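Local coordinates for mandalate racemase/muconate lactonizing enzyme (Unidentified, PDB 4E4U), which is a putative mandelate racemase/muconate lactonizing enzyme of the enolase superfamily, whose members typically act on carboxylate substrates, its exact reaction not being established, at residues P145-A148 and A149-A152; A153-K157 and L158-A162; L184-C187 and E188-R192; R193-E196 and A197-S200. All blocks are in the same frame, centred on the assembly; numbering follows the deposited sequence. Where two conformers were deposited one is given.

Contact 1: residues P145-A148 and A149-A152; sequences PDLA and AECA
Leu147 O is gripped twice: Cys151 N donates to it over 3.0 Å, and a water gives it a second hydrogen bond at 2.9 Å. Leu147 and Cys151 belong to the opening turns of helix 145-158, which follows strand 125-130 in a beta-alpha-beta unit of the barrel domain. The same water also donates to Glu150 OE1, 2.7 Å away, so it bridges a main-chain carbonyl and a carboxylate one turn apart on the outer face of the helix. Glu150 can reach it because its CG stands anti to the backbone N (chi1 174°) and the chain then runs on extended. That course lays it alongside Leu147, the two side chains pointing the same way, with Leu147 CD2 at 3.8 Å from Glu150 OE1. Regular i to i+4 bonds hold the backbone; the shortest, Ala152 N to Ala148 O, measures 2.8 Å. Ahead of them, Asp144 OD1 accepts from the N-H groups of Asp146 and Leu147. Asp146 OD1 forms a salt bridge with Arg193 NH1 on helix 181-198. Cys151 CB packs 3.4 Å from Leu147 O. A bound dithiol, (2R,3S)-1,4-dimercaptobutane-2,3-diol, probably carried over from the crystallisation medium, is held by a covalent link between its sulfur S4 and Cys151 SG.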
loop_
_atom_site.group_PDB
_atom_site.type_symbol
_atom_site.label_atom_id
_atom_site.label_comp_id
_atom_site.label_asym_id
_atom_site.label_seq_id
_atom_site.Cartn_x
_atom_site.Cartn_y
_atom_site.Cartn_z
ATOM N N PRO A 145 -41.641 8.082 -14.751
ATOM C CA PRO A 145 -40.606 9.118 -14.870
ATOM C C PRO A 145 -41.159 10.485 -15.254
ATOM O O PRO A 145 -40.571 11.501 -14.898
ATOM C CB PRO A 145 -39.704 8.590 -15.989
ATOM C CG PRO A 145 -40.566 7.680 -16.780
ATOM C CD PRO A 145 -41.504 7.045 -15.789
ATOM N N ASP A 146 -42.271 10.512 -15.982
ATOM C CA ASP A 146 -42.861 11.780 -16.391
ATOM C C ASP A 146 -43.562 12.483 -15.226
ATOM O O ASP A 146 -43.495 13.708 -15.107
ATOM C CB ASP A 146 -43.799 11.569 -17.580
ATOM C CG ASP A 146 -43.053 11.118 -18.824
ATOM O OD1 ASP A 146 -42.008 11.725 -19.143
ATOM O OD2 ASP A 146 -43.504 10.152 -19.474
ATOM N N LEU A 147 -44.220 11.714 -14.358
ATOM C CA LEU A 147 -44.788 12.275 -13.134
ATOM C C LEU A 147 -43.678 12.819 -12.242
ATOM O O LEU A 147 -43.829 13.877 -11.632
ATOM C CB LEU A 147 -45.594 11.232 -12.360
ATOM C CG LEU A 147 -47.010 10.911 -12.821
ATOM C CD1 LEU A 147 -47.601 9.863 -11.903
ATOM C CD2 LEU A 147 -47.873 12.169 -12.831
ATOM N N ALA A 148 -42.571 12.083 -12.156
ATOM C CA ALA A 148 -41.417 12.542 -11.389
ATOM C C ALA A 148 -40.899 13.863 -11.960
ATOM O O ALA A 148 -40.624 14.807 -11.215
ATOM C CB ALA A 148 -40.318 11.487 -11.388
ATOM N N ALA A 149 -40.773 13.931 -13.283
ATOM C CA ALA A 149 -40.266 15.130 -13.938
ATOM C C ALA A 149 -41.175 16.330 -13.674
ATOM O O ALA A 149 -40.694 17.432 -13.387
ATOM C CB ALA A 149 -40.103 14.893 -15.432
ATOM N N GLU A 150 -42.486 16.117 -13.779
ATOM C CA GLU A 150 -43.462 17.172 -13.525
ATOM C C GLU A 150 -43.336 17.672 -12.090
ATOM O O GLU A 150 -43.359 18.878 -11.833
ATOM C CB GLU A 150 -44.876 16.649 -13.780
ATOM C CG GLU A 150 -45.989 17.613 -13.400
ATOM C CD GLU A 150 -47.369 17.038 -13.647
ATOM O OE1 GLU A 150 -47.672 15.949 -13.115
ATOM O OE2 GLU A 150 -48.151 17.682 -14.374
ATOM N N CYS A 151 -43.192 16.735 -11.161
ATOM C CA CYS A 151 -43.028 17.071 -9.755
ATOM C C CYS A 151 -41.734 17.857 -9.529
ATOM O O CYS A 151 -41.710 18.831 -8.776
ATOM C CB CYS A 151 -43.041 15.788 -8.925
ATOM S SG CYS A 151 -42.805 16.017 -7.155
ATOM N N ALA A 152 -40.655 17.429 -10.178
ATOM C CA ALA A 152 -39.390 18.149 -10.075
ATOM C C ALA A 152 -39.542 19.596 -10.543
ATOM O O ALA A 152 -39.042 20.522 -9.902
ATOM C CB ALA A 152 -38.311 17.446 -10.872
HETATM O O HOH W 1 -46.336 15.214 -10.875
#

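Contact 2: residues A153-K157 and L158-A162; sequences AENVK and LGFTA
Residues 153-157 lie in the final turns of helix 145-158, and through 158-162 the chain leaves it by a Schellman motif. Gly159 takes a positive phi of 118°, at which any side chain would collide with the carbonyl oxygen of Leu158. Two bonds define the motif: Phe160 N reaches back to Asn155 O at 3.1 Å, and inside it Gly159 N meets Val156 O at 2.9 Å. The second donor stands above the carbonyl plane, away from a lone pair. Asn155 O also receives weak bonds from Leu158 N and Gly159 N. A water closes the exit further by donating both to Val156 O and to Phe160 O. Asn155 and Phe160 lie side by side, amide and ring planes 88° apart, and point the same way, with CG of each anti to the carbonyl carbon (Asn155 chi1 -83°). The amide oxygen OD1 of Asn155 sits 3.5 Å from Phe160 CD2 in an oblique approach, whereas Asn155 O lies in plane at the ring edge. Phe160 also meets Trp353 with its ring, and the O of Gly159 accepts from Lys398 of a neighbouring subunit. On the outer side a salt bridge runs from Lys157 NZ to Glu154 OE2 at 2.9 Å. Leu158 CD1 comes within 3.8 Å of Asn155 OD1, which in turn accepts a hydrogen bond from O2 of the bound dithiol.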
loop_
_atom_site.group_PDB
_atom_site.type_symbol
_atom_site.label_atom_id
_atom_site.label_comp_id
_atom_site.label_asym_id
_atom_site.label_seq_id
_atom_site.Cartn_x
_atom_site.Cartn_y
_atom_site.Cartn_z
ATOM N N ALA A 153 -40.225 19.786 -11.667
ATOM C CA ALA A 153 -40.439 21.123 -12.205
ATOM C C ALA A 153 -41.223 21.997 -11.223
ATOM O O ALA A 153 -40.922 23.181 -11.069
ATOM C CB ALA A 153 -41.147 21.048 -13.549
ATOM N N GLU A 154 -42.221 21.420 -10.558
ATOM C CA GLU A 154 -42.981 22.174 -9.561
ATOM C C GLU A 154 -42.120 22.529 -8.353
ATOM O O GLU A 154 -42.223 23.628 -7.815
ATOM C CB GLU A 154 -44.241 21.423 -9.133
ATOM C CG GLU A 154 -45.290 21.292 -10.220
ATOM C CD GLU A 154 -45.702 22.633 -10.799
ATOM O OE1 GLU A 154 -45.873 23.598 -10.024
ATOM O OE2 GLU A 154 -45.845 22.724 -12.035
ATOM N N ASN A 155 -41.253 21.608 -7.940
ATOM C CA ASN A 155 -40.335 21.897 -6.843
ATOM C C ASN A 155 -39.363 23.027 -7.190
ATOM O O ASN A 155 -39.042 23.857 -6.342
ATOM C CB ASN A 155 -39.609 20.627 -6.390
ATOM C CG ASN A 155 -40.437 19.806 -5.421
ATOM O OD1 ASN A 155 -40.959 20.332 -4.443
ATOM N ND2 ASN A 155 -40.567 18.516 -5.692
ATOM N N VAL A 156 -38.904 23.064 -8.438
ATOM C CA VAL A 156 -38.059 24.164 -8.895
ATOM C C VAL A 156 -38.808 25.506 -8.810
ATOM O O VAL A 156 -38.228 26.518 -8.408
ATOM C CB VAL A 156 -37.504 23.895 -10.314
ATOM C CG1 VAL A 156 -36.884 25.150 -10.929
ATOM C CG2 VAL A 156 -36.478 22.765 -10.275
ATOM N N LYS A 157 -40.096 25.517 -9.154
ATOM C CA LYS A 157 -40.907 26.733 -9.043
ATOM C C LYS A 157 -41.007 27.210 -7.592
ATOM O O LYS A 157 -41.081 28.411 -7.332
ATOM C CB LYS A 157 -42.305 26.520 -9.633
ATOM C CG LYS A 157 -42.315 26.359 -11.145
ATOM C CD LYS A 157 -43.706 26.040 -11.662
ATOM C CE LYS A 157 -43.632 25.437 -13.053
ATOM N NZ LYS A 157 -44.970 25.010 -13.539
ATOM N N LEU A 158 -41.001 26.269 -6.650
ATOM C CA LEU A 158 -41.019 26.619 -5.230
ATOM C C LEU A 158 -39.686 27.207 -4.782
ATOM O O LEU A 158 -39.621 27.893 -3.755
ATOM C CB LEU A 158 -41.332 25.401 -4.363
ATOM C CG LEU A 158 -42.670 24.688 -4.510
ATOM C CD1 LEU A 158 -42.710 23.555 -3.509
ATOM C CD2 LEU A 158 -43.823 25.638 -4.277
ATOM N N GLY A 159 -38.622 26.917 -5.529
ATOM C CA GLY A 159 -37.301 27.430 -5.212
ATOM C C GLY A 159 -36.255 26.375 -4.894
ATOM O O GLY A 159 -35.099 26.720 -4.645
ATOM N N PHE A 160 -36.639 25.099 -4.885
ATOM C CA PHE A 160 -35.671 24.031 -4.635
ATOM C C PHE A 160 -34.571 24.009 -5.688
ATOM O O PHE A 160 -34.827 24.196 -6.886
ATOM C CB PHE A 160 -36.350 22.659 -4.618
ATOM C CG PHE A 160 -36.997 22.305 -3.305
ATOM C CD1 PHE A 160 -36.220 21.979 -2.199
ATOM C CD2 PHE A 160 -38.379 22.276 -3.184
ATOM C CE1 PHE A 160 -36.807 21.630 -0.996
ATOM C CE2 PHE A 160 -38.976 21.929 -1.977
ATOM C CZ PHE A 160 -38.188 21.608 -0.885
ATOM N N THR A 161 -33.349 23.766 -5.225
ATOM C CA THR A 161 -32.170 23.697 -6.089
ATOM C C THR A 161 -31.608 22.278 -6.194
ATOM O O THR A 161 -30.520 22.079 -6.737
ATOM C CB THR A 161 -31.053 24.628 -5.590
ATOM O OG1 THR A 161 -30.645 24.220 -4.279
ATOM C CG2 THR A 161 -31.542 26.062 -5.540
ATOM N N ALA A 162 -32.342 21.298 -5.673
ATOM C CA ALA A 162 -31.966 19.890 -5.782
ATOM C C ALA A 162 -33.194 19.041 -5.490
ATOM O O ALA A 162 -34.048 19.436 -4.691
ATOM C CB ALA A 162 -30.837 19.546 -4.814
HETATM O O HOH W 2 -35.418 26.640 -8.024
#

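Contact 3: residues L184-C187 and E188-R192; sequences LDRC and ELFCR
Arg186 and Phe190, one turn apart on helix 181-198, make the main side-chain contact here. They lie side by side and point the same way, and it is the aliphatic stem of the arginine that does the touching: Arg186 CG is 3.8 Å from both Phe190 CD1 and Phe190 CE1. The guanidinium plane is turned 83° from the ring plane, so the two flat groups do not stack. Arg186 O also lies at the ring edge, near its plane, 3.3 Å from Phe190 CD1, while it accepts the helical bond from Phe190 N at 2.9 Å. The stem reaches the ring because CG stands anti to the backbone N (chi1 180°); a bend at chi3 then carries the guanidinium off to the Pro167 carbonyl, which accepts from NE.

On another face of the same turns, Asp185 OD1 and Glu188 OE1 are 4.9 Å apart, two like charges. Arg223 NH1 forms a salt bridge with each of them, and Lys226 pairs with the other Glu188 oxygen, which would probably offset their repulsion. A water touches both carboxylates through weak bonds only. Asp185 OD2 is bonded to Ser200 OG of a neighbouring subunit, so this acidic pair also borders an interface.

In the barrel wall, Phe190 packs on Pro145 and Ala148 of helix 145-158. Leu184 and Cys187 meet Leu220 of helix 214-224, while Cys187 and Cys191 face inward onto Phe206 of strand 203-206.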
loop_
_atom_site.group_PDB
_atom_site.type_symbol
_atom_site.label_atom_id
_atom_site.label_comp_id
_atom_site.label_asym_id
_atom_site.label_seq_id
_atom_site.Cartn_x
_atom_site.Cartn_y
_atom_site.Cartn_z
ATOM N N LEU A 184 -32.044 -0.822 -14.910
ATOM C CA LEU A 184 -30.988 0.116 -15.290
ATOM C C LEU A 184 -31.520 1.135 -16.298
ATOM O O LEU A 184 -31.254 2.331 -16.178
ATOM C CB LEU A 184 -29.773 -0.615 -15.863
ATOM C CG LEU A 184 -28.984 -1.503 -14.892
ATOM C CD1 LEU A 184 -27.990 -2.379 -15.641
ATOM C CD2 LEU A 184 -28.255 -0.645 -13.861
ATOM N N ASP A 185 -32.281 0.661 -17.284
ATOM C CA ASP A 185 -32.882 1.550 -18.273
ATOM C C ASP A 185 -33.802 2.573 -17.610
ATOM O O ASP A 185 -33.807 3.750 -17.974
ATOM C CB ASP A 185 -33.715 0.754 -19.285
ATOM C CG ASP A 185 -32.872 -0.012 -20.293
ATOM O OD1 ASP A 185 -31.651 0.228 -20.390
ATOM O OD2 ASP A 185 -33.454 -0.850 -21.014
ATOM N N ARG A 186 -34.597 2.116 -16.648
ATOM C CA ARG A 186 -35.541 2.991 -15.964
ATOM C C ARG A 186 -34.804 4.057 -15.156
ATOM O O ARG A 186 -35.213 5.216 -15.129
ATOM C CB ARG A 186 -36.469 2.179 -15.058
ATOM C CG ARG A 186 -37.481 3.020 -14.310
ATOM C CD ARG A 186 -38.420 2.144 -13.511
ATOM N NE ARG A 186 -37.735 1.532 -12.375
ATOM C CZ ARG A 186 -38.036 0.342 -11.861
ATOM N NH1 ARG A 186 -38.989 -0.410 -12.398
ATOM N NH2 ARG A 186 -37.368 -0.110 -10.814
ATOM N N CYS A 187 -33.710 3.668 -14.509
ATOM C CA CYS A 187 -32.919 4.619 -13.728
ATOM C C CYS A 187 -32.401 5.739 -14.620
ATOM O O CYS A 187 -32.475 6.923 -14.272
ATOM C CB CYS A 187 -31.735 3.923 -13.052
ATOM S SG CYS A 187 -32.185 2.803 -11.720
ATOM N N GLU A 188 -31.895 5.354 -15.786
ATOM C CA GLU A 188 -31.381 6.302 -16.760
ATOM C C GLU A 188 -32.501 7.213 -17.267
ATOM O O GLU A 188 -32.310 8.427 -17.409
ATOM C CB GLU A 188 -30.755 5.536 -17.924
ATOM C CG GLU A 188 -29.534 6.185 -18.499
ATOM C CD GLU A 188 -28.946 5.406 -19.656
ATOM O OE1 GLU A 188 -28.869 4.149 -19.595
ATOM O OE2 GLU A 188 -28.547 6.067 -20.628
ATOM N N LEU A 189 -33.667 6.628 -17.543
ATOM C CA LEU A 189 -34.810 7.382 -18.060
ATOM C C LEU A 189 -35.331 8.408 -17.054
ATOM O O LEU A 189 -35.695 9.521 -17.436
ATOM C CB LEU A 189 -35.933 6.438 -18.489
ATOM C CG LEU A 189 -37.125 7.123 -19.153
ATOM C CD1 LEU A 189 -36.683 7.887 -20.396
ATOM C CD2 LEU A 189 -38.195 6.108 -19.507
ATOM N N PHE A 190 -35.373 8.041 -15.774
ATOM C CA PHE A 190 -35.748 9.001 -14.739
ATOM C C PHE A 190 -34.799 10.192 -14.751
ATOM O O PHE A 190 -35.237 11.346 -14.717
ATOM C CB PHE A 190 -35.744 8.354 -13.355
ATOM C CG PHE A 190 -37.091 7.873 -12.901
ATOM C CD1 PHE A 190 -37.665 6.733 -13.459
ATOM C CD2 PHE A 190 -37.775 8.543 -11.900
ATOM C CE1 PHE A 190 -38.905 6.277 -13.028
ATOM C CE2 PHE A 190 -39.017 8.101 -11.469
ATOM C CZ PHE A 190 -39.585 6.967 -12.033
ATOM N N CYS A 191 -33.499 9.922 -14.807
ATOM C CA CYS A 191 -32.534 11.015 -14.833
ATOM C C CYS A 191 -32.718 11.883 -16.072
ATOM O O CYS A 191 -32.668 13.110 -15.990
ATOM C CB CYS A 191 -31.097 10.499 -14.736
ATOM S SG CYS A 191 -30.692 9.859 -13.110
ATOM N N ARG A 192 -32.951 11.246 -17.215
ATOM C CA ARG A 192 -33.125 11.981 -18.458
ATOM C C ARG A 192 -34.332 12.911 -18.379
ATOM O O ARG A 192 -34.238 14.097 -18.716
ATOM C CB ARG A 192 -33.295 11.013 -19.625
ATOM C CG ARG A 192 -33.411 11.708 -20.964
ATOM C CD ARG A 192 -33.579 10.706 -22.096
ATOM N NE ARG A 192 -33.722 11.372 -23.386
ATOM C CZ ARG A 192 -32.725 11.546 -24.248
ATOM N NH1 ARG A 192 -31.511 11.095 -23.960
ATOM N NH2 ARG A 192 -32.940 12.167 -25.401
HETATM O O HOH W 3 -31.188 3.278 -21.707
#

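Contact 4: residues R193-E196 and A197-S200; sequences RVRE and AVGS
Arg195 crosses Val198 at about a right angle, its NH1 lying 3.8 Å from Val198 CG2 at the C-terminal end of helix 181-198. From a CG anti to the backbone N (chi1 173°), the chain bends at chi2 and chi3 and curls over the end of the helix. There NH1 donates to Gly199 O at 2.9 Å; the donor is nearly in line with the C=O bond, although the bond is bent at the hydrogen and the oxygen is tilted 30° from the guanidinium plane. Arg195 CD rests 3.5 Å from the same oxygen. Gly199, the first residue to leave helical angles, turns to a positive phi (53°), a region that glycine occupies readily, and its N still bonds to Arg195 O at 2.8 Å. Val194 and Val198 meet loosely through their CG1 atoms at 4.3 Å, and both pack on Ala152 of helix 145-158. Arg195 also packs on Leu181 of a neighbouring subunit. Its NH1 and NH2 also donate to the carbonyls of Ala202 and Tyr227. One residue thus serves the exit turn through both its backbone carbonyl and its side chain, and the positive guanidinium probably complements the partial negative charge of the helix end.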
loop_
_atom_site.group_PDB
_atom_site.type_symbol
_atom_site.label_atom_id
_atom_site.label_comp_id
_atom_site.label_asym_id
_atom_site.label_seq_id
_atom_site.Cartn_x
_atom_site.Cartn_y
_atom_site.Cartn_z
ATOM N N ARG A 193 -35.461 12.370 -17.930
ATOM C CA ARG A 193 -36.698 13.145 -17.874
ATOM C C ARG A 193 -36.653 14.246 -16.818
ATOM O O ARG A 193 -37.119 15.356 -17.061
ATOM C CB ARG A 193 -37.901 12.228 -17.643
ATOM C CG ARG A 193 -38.159 11.245 -18.779
ATOM C CD ARG A 193 -38.636 11.941 -20.047
ATOM N NE ARG A 193 -38.637 11.025 -21.187
ATOM C CZ ARG A 193 -39.538 10.066 -21.386
ATOM N NH1 ARG A 193 -40.528 9.876 -20.521
ATOM N NH2 ARG A 193 -39.449 9.286 -22.456
ATOM N N VAL A 194 -36.099 13.939 -15.648
ATOM C CA VAL A 194 -35.985 14.944 -14.593
ATOM C C VAL A 194 -35.007 16.047 -15.012
ATOM O O VAL A 194 -35.305 17.226 -14.843
ATOM C CB VAL A 194 -35.620 14.347 -13.213
ATOM C CG1 VAL A 194 -35.451 15.460 -12.185
ATOM C CG2 VAL A 194 -36.707 13.379 -12.754
ATOM N N ARG A 195 -33.859 15.672 -15.582
ATOM C CA ARG A 195 -32.926 16.677 -16.094
ATOM C C ARG A 195 -33.589 17.586 -17.132
ATOM O O ARG A 195 -33.398 18.801 -17.096
ATOM C CB ARG A 195 -31.659 16.040 -16.675
ATOM C CG ARG A 195 -30.732 17.044 -17.364
ATOM C CD ARG A 195 -30.201 18.099 -16.395
ATOM N NE ARG A 195 -29.196 17.541 -15.494
ATOM C CZ ARG A 195 -29.068 17.867 -14.208
ATOM N NH1 ARG A 195 -29.887 18.760 -13.659
ATOM N NH2 ARG A 195 -28.122 17.298 -13.470
ATOM N N GLU A 196 -34.370 17.008 -18.046
ATOM C CA GLU A 196 -35.079 17.806 -19.051
ATOM C C GLU A 196 -35.998 18.823 -18.379
ATOM O O GLU A 196 -36.105 19.968 -18.818
ATOM C CB GLU A 196 -35.897 16.908 -19.989
ATOM C CG GLU A 196 -36.723 17.672 -21.024
ATOM C CD GLU A 196 -37.599 16.773 -21.897
ATOM O OE1 GLU A 196 -38.077 15.722 -21.410
ATOM O OE2 GLU A 196 -37.814 17.131 -23.078
ATOM N N ALA A 197 -36.646 18.403 -17.299
ATOM C CA ALA A 197 -37.612 19.250 -16.608
ATOM C C ALA A 197 -36.970 20.369 -15.785
ATOM O O ALA A 197 -37.544 21.448 -15.671
ATOM C CB ALA A 197 -38.518 18.399 -15.727
ATOM N N VAL A 198 -35.796 20.120 -15.208
ATOM C CA VAL A 198 -35.181 21.102 -14.316
ATOM C C VAL A 198 -34.013 21.860 -14.940
ATOM O O VAL A 198 -33.593 22.891 -14.411
ATOM C CB VAL A 198 -34.726 20.481 -12.964
ATOM C CG1 VAL A 198 -35.890 19.763 -12.294
ATOM C CG2 VAL A 198 -33.525 19.537 -13.149
ATOM N N GLY A 199 -33.478 21.345 -16.045
ATOM C CA GLY A 199 -32.298 21.936 -16.655
ATOM C C GLY A 199 -31.161 22.084 -15.656
ATOM O O GLY A 199 -30.871 21.153 -14.903
ATOM N N SER A 200 -30.544 23.261 -15.617
ATOM C CA SER A 200 -29.465 23.513 -14.673
ATOM C C SER A 200 -29.944 24.210 -13.405
ATOM O O SER A 200 -29.130 24.698 -12.615
ATOM C CB SER A 200 -28.349 24.306 -15.342
ATOM O OG SER A 200 -27.706 23.512 -16.324
#

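Contacts 1 and 2 follow one another along helix 145-158 and its exit loop, their centres 12 Å apart; contacts 3 and 4 do the same on helix 181-198, also at 12 Å. The two helices are successive crossovers of the barrel, linked through strand 162-165. They pack side by side: contact 1 touches contact 3 and contact 4, the latter at a centre separation of 9 Å, and Val156 of contact 2 meets Val198 of contact 4. Contacts 2 and 3, by contrast, stay about 10 Å apart at their nearest atoms. Contacts 2, 3 and 4 also reach neighbouring subunits, so this part of the barrel wall contributes to the eight-chain assembly.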